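Local coordinates for walker-Type ATPase (PDB 2QEN), which probably binds ATP and a metal ion as a Walker-type P-loop ATPase, although its cellular role is unknown, at residues K23-L28 and N53-I58; S46-F51 and G57-C62; R118-L123 and G128-A133. The protein carries 1 engineered substitution. All coordinates share one frame; numbering follows the deposited sequence.

Contact 1 of 3, residues K23-L28 and N53-I58; sequences KLEESL and NERPGI
Glu25 and Arg55 bridge two backbones that stay well apart, their CA atoms, the nearest pair between helix 23-28 and the turn of 53-58, lying 10.3 Å from each other. The contact is therefore made by side chains alone, and it illustrates how a single ion pair can span a gap that the main chain leaves wide. The CB of Arg55 already faces the helix, and its chain runs extended from CG to NE. The CB of Glu25 points past the turn; CG lies anti to the carbonyl carbon (chi1 -77°), and the extended chain beyond it brings the acid to the guanidinium. The two side chains cross at about a right angle. OE2 of Glu25 meets the guanidinium at its edge, near its plane, and accepts a hydrogen bond from NH2 of Arg55 within a salt bridge. The modelled OE2 to NH2 separation of 2.4 Å is very short and its exact value doubtful; the bond is also bent, with 139° at the hydrogen. Carboxylate and guanidinium planes are turned 52° apart, so this is a one-pronged bridge rather than a flat, two-bonded pairing. A second grip on the guanidinium comes from the backbone O of Phe51, which accepts a bond from NH1 of Arg55, while the Phe51 ring adds a cation-pi contact. At the surface of the ATPase domain, the pair thus ties helix 18-30 to the turn between helix 44-54 and edge strand 57-61, with Ile131 of the neighbouring strand 130-135 also against Arg55.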
loop_
_atom_site.group_PDB
_atom_site.type_symbol
_atom_site.label_atom_id
_atom_site.label_comp_id
_atom_site.label_asym_id
_atom_site.label_seq_id
_atom_site.Cartn_x
_atom_site.Cartn_y
_atom_site.Cartn_z
ATOM N N LYS A 23 3.347 6.724 15.525
ATOM C CA LYS A 23 1.986 6.188 15.539
ATOM C C LYS A 23 1.915 4.682 15.254
ATOM O O LYS A 23 1.078 3.990 15.819
ATOM C CB LYS A 23 1.062 6.993 14.618
ATOM C CG LYS A 23 0.651 8.366 15.230
ATOM C CD LYS A 23 0.003 9.283 14.195
ATOM C CE LYS A 23 -0.943 10.297 14.854
ATOM N NZ LYS A 23 -0.375 11.685 14.975
ATOM N N LEU A 24 2.806 4.192 14.392
ATOM C CA LEU A 24 2.934 2.771 14.114
ATOM C C LEU A 24 3.459 2.017 15.352
ATOM O O LEU A 24 2.897 0.989 15.718
ATOM C CB LEU A 24 3.832 2.543 12.891
ATOM C CG LEU A 24 3.835 1.185 12.186
ATOM C CD1 LEU A 24 2.426 0.702 11.889
ATOM C CD2 LEU A 24 4.625 1.270 10.892
ATOM N N GLU A 25 4.507 2.551 15.996
ATOM C CA GLU A 25 5.047 1.995 17.248
ATOM C C GLU A 25 3.985 1.936 18.329
ATOM O O GLU A 25 3.860 0.916 19.018
ATOM C CB GLU A 25 6.218 2.834 17.781
ATOM C CG GLU A 25 7.531 2.624 17.045
ATOM C CD GLU A 25 8.726 3.295 17.715
ATOM O OE1 GLU A 25 8.630 3.695 18.903
ATOM O OE2 GLU A 25 9.772 3.421 17.038
ATOM N N GLU A 26 3.243 3.035 18.479
ATOM C CA GLU A 26 2.156 3.139 19.449
ATOM C C GLU A 26 1.062 2.096 19.191
ATOM O O GLU A 26 0.571 1.463 20.121
ATOM C CB GLU A 26 1.576 4.562 19.471
ATOM C CG GLU A 26 2.520 5.617 20.069
ATOM C CD GLU A 26 1.965 7.062 20.050
ATOM O OE1 GLU A 26 1.002 7.339 19.304
ATOM O OE2 GLU A 26 2.504 7.924 20.788
ATOM N N SER A 27 0.710 1.894 17.926
ATOM C CA SER A 27 -0.326 0.932 17.589
ATOM C C SER A 27 0.073 -0.505 17.929
ATOM O O SER A 27 -0.731 -1.276 18.468
ATOM C CB SER A 27 -0.721 1.039 16.120
ATOM O OG SER A 27 -1.827 0.192 15.878
ATOM N N LEU A 28 1.317 -0.857 17.608
ATOM C CA LEU A 28 1.869 -2.157 17.997
ATOM C C LEU A 28 1.811 -2.374 19.510
ATOM O O LEU A 28 1.397 -3.447 19.961
ATOM C CB LEU A 28 3.280 -2.347 17.452
ATOM C CG LEU A 28 3.320 -3.082 16.110
ATOM C CD1 LEU A 28 2.936 -2.179 14.934
ATOM C CD2 LEU A 28 4.681 -3.707 15.887
ATOM N N ASN A 53 13.500 -2.502 9.407
ATOM C CA ASN A 53 14.969 -2.453 9.354
ATOM C C ASN A 53 15.572 -2.479 10.759
ATOM O O ASN A 53 16.634 -3.055 10.979
ATOM C CB ASN A 53 15.449 -1.214 8.584
ATOM C CG ASN A 53 16.950 -1.243 8.279
ATOM O OD1 ASN A 53 17.480 -2.233 7.761
ATOM N ND2 ASN A 53 17.639 -0.135 8.580
ATOM N N GLU A 54 14.871 -1.865 11.708
ATOM C CA GLU A 54 15.349 -1.769 13.089
ATOM C C GLU A 54 14.687 -2.773 14.032
ATOM O O GLU A 54 15.179 -3.006 15.138
ATOM C CB GLU A 54 15.165 -0.334 13.609
ATOM C CG GLU A 54 16.223 0.637 13.071
ATOM C CD GLU A 54 15.878 2.101 13.312
ATOM O OE1 GLU A 54 15.911 2.541 14.482
ATOM O OE2 GLU A 54 15.581 2.809 12.331
ATOM N N ARG A 55 13.586 -3.367 13.581
ATOM C CA ARG A 55 12.764 -4.254 14.395
ATOM C C ARG A 55 12.596 -5.613 13.718
ATOM O O ARG A 55 12.207 -5.658 12.544
ATOM C CB ARG A 55 11.378 -3.627 14.616
ATOM C CG ARG A 55 11.382 -2.370 15.483
ATOM C CD ARG A 55 10.164 -1.538 15.197
ATOM N NE ARG A 55 10.299 -0.149 15.635
ATOM C CZ ARG A 55 10.907 0.823 14.942
ATOM N NH1 ARG A 55 11.489 0.575 13.773
ATOM N NH2 ARG A 55 10.951 2.062 15.435
ATOM N N PRO A 56 12.856 -6.721 14.454
ATOM C CA PRO A 56 12.747 -8.079 13.898
ATOM C C PRO A 56 11.349 -8.342 13.345
ATOM O O PRO A 56 10.335 -8.201 14.058
ATOM C CB PRO A 56 13.016 -8.997 15.102
ATOM C CG PRO A 56 13.676 -8.160 16.099
ATOM C CD PRO A 56 13.254 -6.741 15.879
ATOM N N GLY A 57 11.307 -8.705 12.072
ATOM C CA GLY A 57 10.055 -8.911 11.383
ATOM C C GLY A 57 10.299 -9.295 9.949
ATOM O O GLY A 57 11.429 -9.231 9.459
ATOM N N ILE A 58 9.226 -9.707 9.288
ATOM C CA ILE A 58 9.242 -10.052 7.871
ATOM C C ILE A 58 8.115 -9.352 7.110
ATOM O O ILE A 58 7.038 -9.085 7.658
ATOM C CB ILE A 58 9.168 -11.593 7.633
ATOM C CG1 ILE A 58 7.994 -12.208 8.406
ATOM C CG2 ILE A 58 10.498 -12.237 7.975
ATOM C CD1 ILE A 58 7.902 -13.730 8.289
#

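Contact 2 of 3, residues S46-F51 and G57-C62; sequences SLLRAF and GILIDC. With ADP (adenosine-5'-diphosphate), chain C.
Leu59 is the residue through which strand 57-61 meets Leu48 and Arg49 of helix 44-54, and the alternation along the strand explains why. Gly57 opens the strand, and Ile58 turns its side chain to the other side of the sheet, against Leu81 and Thr84 of helix 74-84. Leu59 then faces the helix, its CA 7.6 Å from that of Arg49. With CG anti to the backbone N (chi1 -178°), it reaches out to meet Leu48 tip to tip. The CD1 of Leu59 and CD2 of Leu48 are modelled 3.3 Å apart, tighter than usual for methyl groups, so the packing is close but the precise distance doubtful. The other branch lies against the aliphatic part of Arg49, Leu59 CD2 being 3.7 Å from Arg49 CG; there the two side chains cross obliquely. Arg49 bends at chi3, and its NE is bonded to the backbone O of Lys8. Ile60 again turns to helix 74-84, on Glu80 and Leu81. Asp61 ends the strand as the N-cap of the next helix, its OD1 taking the backbone N of Glu64, and Cys62 begins that helix.

One turn before Arg49, Ser46 holds the alpha-phosphate of ADP. Its backbone N gives a hydrogen bond of 2.8 Å to O1A, at 158°, and its OG a second one of 2.7 Å to the same oxygen. The chemistry is accordingly divided along the helix: polar donors at the nucleotide end, as expected after a Walker A loop, and plain apolar packing further on, which joins the helix to the edge of the parallel sheet without a hydrogen bond between the two segments.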
loop_
_atom_site.group_PDB
_atom_site.type_symbol
_atom_site.label_atom_id
_atom_site.label_comp_id
_atom_site.label_asym_id
_atom_site.label_seq_id
_atom_site.Cartn_x
_atom_site.Cartn_y
_atom_site.Cartn_z
ATOM N N SER A 46 7.563 1.784 1.929
ATOM C CA SER A 46 8.815 2.425 2.310
ATOM C C SER A 46 8.916 2.632 3.810
ATOM O O SER A 46 9.931 2.298 4.398
ATOM C CB SER A 46 8.966 3.765 1.581
ATOM O OG SER A 46 8.849 3.554 0.183
ATOM N N LEU A 47 7.852 3.182 4.414
ATOM C CA LEU A 47 7.768 3.366 5.859
ATOM C C LEU A 47 7.882 2.020 6.579
ATOM O O LEU A 47 8.620 1.899 7.548
ATOM C CB LEU A 47 6.460 4.074 6.237
ATOM C CG LEU A 47 6.200 4.315 7.730
ATOM C CD1 LEU A 47 7.169 5.387 8.313
ATOM C CD2 LEU A 47 4.743 4.702 7.975
ATOM N N LEU A 48 7.168 1.014 6.076
ATOM C CA LEU A 48 7.195 -0.332 6.650
ATOM C C LEU A 48 8.575 -1.003 6.582
ATOM O O LEU A 48 9.013 -1.581 7.581
ATOM C CB LEU A 48 6.110 -1.225 6.026
ATOM C CG LEU A 48 5.914 -2.605 6.660
ATOM C CD1 LEU A 48 5.648 -2.516 8.183
ATOM C CD2 LEU A 48 4.805 -3.360 5.943
ATOM N N ARG A 49 9.257 -0.922 5.435
ATOM C CA ARG A 49 10.618 -1.462 5.321
ATOM C C ARG A 49 11.625 -0.801 6.268
ATOM O O ARG A 49 12.451 -1.492 6.875
ATOM C CB ARG A 49 11.148 -1.369 3.880
ATOM C CG ARG A 49 10.580 -2.423 2.919
ATOM C CD ARG A 49 11.342 -2.460 1.601
ATOM N NE ARG A 49 11.148 -1.220 0.852
ATOM C CZ ARG A 49 10.189 -1.011 -0.039
ATOM N NH1 ARG A 49 9.307 -1.962 -0.332
ATOM N NH2 ARG A 49 10.105 0.167 -0.636
ATOM N N ALA A 50 11.555 0.527 6.378
ATOM C CA ALA A 50 12.374 1.295 7.320
ATOM C C ALA A 50 12.095 0.890 8.781
ATOM O O ALA A 50 13.012 0.725 9.571
ATOM C CB ALA A 50 12.127 2.785 7.129
ATOM N N PHE A 51 10.818 0.716 9.107
ATOM C CA PHE A 51 10.366 0.280 10.433
ATOM C C PHE A 51 10.900 -1.113 10.787
ATOM O O PHE A 51 11.372 -1.336 11.902
ATOM C CB PHE A 51 8.830 0.265 10.443
ATOM C CG PHE A 51 8.211 0.133 11.807
ATOM C CD1 PHE A 51 8.100 1.234 12.644
ATOM C CD2 PHE A 51 7.683 -1.094 12.231
ATOM C CE1 PHE A 51 7.495 1.125 13.872
ATOM C CE2 PHE A 51 7.078 -1.214 13.470
ATOM C CZ PHE A 51 6.987 -0.104 14.301
ATOM N N GLY A 57 11.307 -8.705 12.072
ATOM C CA GLY A 57 10.055 -8.911 11.383
ATOM C C GLY A 57 10.299 -9.295 9.949
ATOM O O GLY A 57 11.429 -9.231 9.459
ATOM N N ILE A 58 9.226 -9.707 9.288
ATOM C CA ILE A 58 9.242 -10.052 7.871
ATOM C C ILE A 58 8.115 -9.352 7.110
ATOM O O ILE A 58 7.038 -9.085 7.658
ATOM C CB ILE A 58 9.168 -11.593 7.633
ATOM C CG1 ILE A 58 7.994 -12.208 8.406
ATOM C CG2 ILE A 58 10.498 -12.237 7.975
ATOM C CD1 ILE A 58 7.902 -13.730 8.289
ATOM N N LEU A 59 8.385 -9.041 5.849
ATOM C CA LEU A 59 7.407 -8.385 4.989
ATOM C C LEU A 59 7.038 -9.335 3.853
ATOM O O LEU A 59 7.899 -9.741 3.058
ATOM C CB LEU A 59 7.947 -7.034 4.461
ATOM C CG LEU A 59 7.084 -6.128 3.562
ATOM C CD1 LEU A 59 5.715 -5.986 4.145
ATOM C CD2 LEU A 59 7.700 -4.712 3.407
ATOM N N ILE A 60 5.757 -9.694 3.799
ATOM C CA ILE A 60 5.227 -10.535 2.726
ATOM C C ILE A 60 4.427 -9.686 1.737
ATOM O O ILE A 60 3.419 -9.092 2.101
ATOM C CB ILE A 60 4.349 -11.668 3.286
ATOM C CG1 ILE A 60 5.174 -12.546 4.238
ATOM C CG2 ILE A 60 3.773 -12.539 2.143
ATOM C CD1 ILE A 60 4.398 -13.065 5.388
ATOM N N ASP A 61 4.895 -9.644 0.489
ATOM C CA ASP A 61 4.235 -8.923 -0.598
ATOM C C ASP A 61 3.102 -9.782 -1.191
ATOM O O ASP A 61 3.337 -10.675 -2.014
ATOM C CB ASP A 61 5.252 -8.531 -1.683
ATOM C CG ASP A 61 4.703 -7.480 -2.662
ATOM O OD1 ASP A 61 3.475 -7.453 -2.916
ATOM O OD2 ASP A 61 5.504 -6.671 -3.180
ATOM N N CYS A 62 1.880 -9.489 -0.742
ATOM C CA CYS A 62 0.676 -10.221 -1.127
ATOM C C CYS A 62 0.282 -9.992 -2.587
ATOM O O CYS A 62 -0.274 -10.889 -3.228
ATOM C CB CYS A 62 -0.483 -9.855 -0.194
ATOM S SG CYS A 62 -0.131 -10.229 1.548
HETATM P PB ADP C . 2.906 2.583 -1.302
HETATM O O1B ADP C . 2.178 3.483 -0.333
HETATM O O2B ADP C . 3.441 1.337 -0.632
HETATM O O3B ADP C . 2.180 2.280 -2.587
HETATM P PA ADP C . 5.780 3.170 -1.677
HETATM O O1A ADP C . 6.267 3.019 -0.260
HETATM O O2A ADP C . 6.156 2.159 -2.715
HETATM O O3A ADP C . 4.175 3.469 -1.740
HETATM O "O5'" ADP C . 6.301 4.631 -2.135
HETATM C "C5'" ADP C . 6.342 5.056 -3.500
HETATM C "C4'" ADP C . 7.748 5.598 -3.787
HETATM O "O4'" ADP C . 7.888 6.935 -3.272
HETATM C "C3'" ADP C . 8.892 4.826 -3.129
HETATM O "O3'" ADP C . 9.426 3.812 -3.971
HETATM C "C2'" ADP C . 9.948 5.867 -2.936
HETATM O "O2'" ADP C . 10.434 6.163 -4.243
HETATM C "C1'" ADP C . 9.154 7.099 -2.624
HETATM N N9 ADP C . 8.897 7.424 -1.203
HETATM C C8 ADP C . 7.774 7.115 -0.529
HETATM N N7 ADP C . 7.799 7.621 0.727
HETATM C C5 ADP C . 8.967 8.272 0.871
HETATM C C6 ADP C . 9.640 9.033 1.944
HETATM N N6 ADP C . 9.051 9.206 3.149
HETATM N N1 ADP C . 10.864 9.556 1.678
HETATM C C2 ADP C . 11.464 9.383 0.495
HETATM N N3 ADP C . 10.904 8.724 -0.537
HETATM C C4 ADP C . 9.684 8.149 -0.411
#

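Contact 3 of 3, residues R118-L123 and G128-A133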
loop_
_atom_site.group_PDB
_atom_site.type_symbol
_atom_site.label_atom_id
_atom_site.label_comp_id
_atom_site.label_asym_id
_atom_site.label_seq_id
_atom_site.Cartn_x
_atom_site.Cartn_y
_atom_site.Cartn_z
ATOM N N ARG A 118 3.345 -20.211 15.368
ATOM C CA ARG A 118 3.756 -20.588 16.725
ATOM C C ARG A 118 5.273 -20.511 16.922
ATOM O O ARG A 118 5.737 -19.965 17.919
ATOM C CB ARG A 118 3.246 -21.996 17.092
ATOM C CG ARG A 118 1.741 -22.064 17.358
ATOM C CD ARG A 118 1.348 -23.419 17.964
ATOM N NE ARG A 118 1.346 -24.469 16.944
ATOM C CZ ARG A 118 0.249 -25.009 16.415
ATOM N NH1 ARG A 118 -0.955 -24.618 16.829
ATOM N NH2 ARG A 118 0.355 -25.953 15.482
ATOM N N GLU A 119 6.037 -21.064 15.982
ATOM C CA GLU A 119 7.495 -20.921 15.993
ATOM C C GLU A 119 7.982 -19.458 15.955
ATOM O O GLU A 119 8.939 -19.103 16.639
ATOM C CB GLU A 119 8.128 -21.730 14.857
ATOM C CG GLU A 119 8.071 -23.239 15.057
ATOM C CD GLU A 119 8.669 -24.025 13.887
ATOM O OE1 GLU A 119 9.753 -23.636 13.388
ATOM O OE2 GLU A 119 8.056 -25.047 13.475
ATOM N N LEU A 120 7.312 -18.614 15.171
ATOM C CA LEU A 120 7.649 -17.185 15.095
ATOM C C LEU A 120 7.334 -16.438 16.389
ATOM O O LEU A 120 8.062 -15.520 16.759
ATOM C CB LEU A 120 6.935 -16.505 13.922
ATOM C CG LEU A 120 7.370 -16.913 12.517
ATOM C CD1 LEU A 120 6.520 -16.167 11.480
ATOM C CD2 LEU A 120 8.861 -16.661 12.305
ATOM N N ASN A 121 6.251 -16.837 17.061
ATOM C CA ASN A 121 5.911 -16.337 18.392
ATOM C C ASN A 121 6.939 -16.768 19.462
ATOM O O ASN A 121 7.264 -15.984 20.354
ATOM C CB ASN A 121 4.498 -16.784 18.795
ATOM C CG ASN A 121 4.052 -16.184 20.126
ATOM O OD1 ASN A 121 3.746 -14.997 20.208
ATOM N ND2 ASN A 121 4.014 -17.003 21.173
ATOM N N ASP A 122 7.428 -18.011 19.370
ATOM C CA ASP A 122 8.528 -18.519 20.228
ATOM C C ASP A 122 9.779 -17.658 20.058
ATOM O O ASP A 122 10.496 -17.377 21.018
ATOM C CB ASP A 122 8.892 -19.969 19.866
ATOM C CG ASP A 122 7.826 -20.977 20.268
ATOM O OD1 ASP A 122 6.870 -20.609 20.996
ATOM O OD2 ASP A 122 7.946 -22.153 19.853
ATOM N N LEU A 123 10.025 -17.238 18.816
ATOM C CA LEU A 123 11.134 -16.352 18.499
ATOM C C LEU A 123 10.884 -14.960 19.111
ATOM O O LEU A 123 11.799 -14.342 19.685
ATOM C CB LEU A 123 11.323 -16.305 16.977
ATOM C CG LEU A 123 12.369 -15.425 16.289
ATOM C CD1 LEU A 123 13.746 -15.684 16.874
ATOM C CD2 LEU A 123 12.361 -15.694 14.778
ATOM N N GLY A 128 11.314 -10.276 22.505
ATOM C CA GLY A 128 10.333 -9.340 23.044
ATOM C C GLY A 128 9.084 -9.398 22.193
ATOM O O GLY A 128 7.980 -9.622 22.705
ATOM N N GLU A 129 9.293 -9.269 20.881
ATOM C CA GLU A 129 8.240 -9.151 19.883
ATOM C C GLU A 129 8.801 -9.563 18.527
ATOM O O GLU A 129 9.946 -9.221 18.197
ATOM C CB GLU A 129 7.857 -7.676 19.774
ATOM C CG GLU A 129 6.468 -7.396 19.338
ATOM C CD GLU A 129 6.015 -6.052 19.834
ATOM O OE1 GLU A 129 6.396 -5.030 19.230
ATOM O OE2 GLU A 129 5.268 -6.018 20.838
ATOM N N PHE A 130 7.988 -10.270 17.742
ATOM C CA PHE A 130 8.286 -10.503 16.330
ATOM C C PHE A 130 7.144 -9.989 15.435
ATOM O O PHE A 130 5.964 -10.247 15.712
ATOM C CB PHE A 130 8.608 -11.980 16.061
ATOM C CG PHE A 130 9.162 -12.237 14.690
ATOM C CD1 PHE A 130 10.512 -12.100 14.440
ATOM C CD2 PHE A 130 8.312 -12.597 13.631
ATOM C CE1 PHE A 130 11.021 -12.317 13.158
ATOM C CE2 PHE A 130 8.819 -12.826 12.350
ATOM C CZ PHE A 130 10.182 -12.696 12.118
ATOM N N ILE A 131 7.496 -9.265 14.372
ATOM C CA ILE A 131 6.495 -8.712 13.458
ATOM C C ILE A 131 6.351 -9.516 12.158
ATOM O O ILE A 131 7.337 -9.822 11.486
ATOM C CB ILE A 131 6.751 -7.203 13.129
ATOM C CG1 ILE A 131 6.821 -6.360 14.415
ATOM C CG2 ILE A 131 5.672 -6.637 12.150
ATOM C CD1 ILE A 131 7.737 -5.129 14.288
ATOM N N VAL A 132 5.106 -9.853 11.816
ATOM C CA VAL A 132 4.787 -10.380 10.492
ATOM C C VAL A 132 3.938 -9.348 9.787
ATOM O O VAL A 132 2.860 -9.009 10.256
ATOM C CB VAL A 132 4.027 -11.737 10.537
ATOM C CG1 VAL A 132 3.759 -12.252 9.100
ATOM C CG2 VAL A 132 4.810 -12.754 11.327
ATOM N N ALA A 133 4.451 -8.819 8.678
ATOM C CA ALA A 133 3.739 -7.806 7.896
ATOM C C ALA A 133 3.294 -8.319 6.530
ATOM O O ALA A 133 4.069 -8.911 5.784
ATOM C CB ALA A 133 4.576 -6.558 7.749
#
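Phe130 and Leu120 meet because their first torsions send both side chains into the gap between helix 118-123 and strand 130-133: the ring carbon CG of Phe130 is anti to its own amide nitrogen (chi1 -169°), whereas CG of Leu120 stands beside the nitrogen and anti to the carbonyl carbon. Both CB atoms already face the opposite segment. The two methyls of Leu120 divide the work. CD2 comes obliquely upon the Phe130 ring, 3.8 Å from CE2, while CD1 lies 3.8 Å from CG2 of Val132, a side chain it crosses at about a right angle. Toward the CD1-CE1 side of the ring Leu123 takes over: its CD2 approaches CE1 of Phe130 at 4.0 Å, again obliquely. Both leucines, one helical turn apart, come from the same side of the ring plane, and even the root of Phe130 is packed, since Leu120 O is 3.6 Å from Phe130 CB.

No hydrogen bond joins the two segments; all four touching side chains are buried, and the contact is apolar apart from that carbonyl. Leu165 of strand 165-171 adds to the same layer, touching both Leu120 and Phe130, and Ile58 of strand 57-61 lies on Phe130 from the other neighbouring strand.

The axes of the two segments come within 8.3 Å and run at 140°, so the chain has almost doubled back. Gly128, the first residue to leave the helix, makes the turn with a positive phi of 116°. This is the returning half of a beta-alpha-beta crossover, from strand 57-61 to its parallel neighbour 130-135, as in P-loop NTPases. Asp135 ends that strand and Glu136 follows; both are known magnesium-binding residues of this protein, though not ligated in this model, consistent with a Walker B position.

Contact 3 is a buried apolar layer, contact 2 is partly buried, and contact 1 lies at the surface, so chemistry follows depth: leucine and aromatic packing inside, a salt bridge outside. Contacts 1 and 2 both use helix 44-54 and strand 57-61 and share Gly57 and Ile58; Phe51 of contact 2 packs against Leu24 and Glu25 of contact 1. Contact 3 joins the same sheet through strand 130-135, where the backbone of Ile58 pairs with Ile131 and Ala133. Leu48 also touches Ala133, which connects contact 2 to that neighbouring strand. Of the three, contact 2 alone reaches the nucleotide; contact 1, a salt bridge, and contact 3, apolar packing, hold other parts of the domain together.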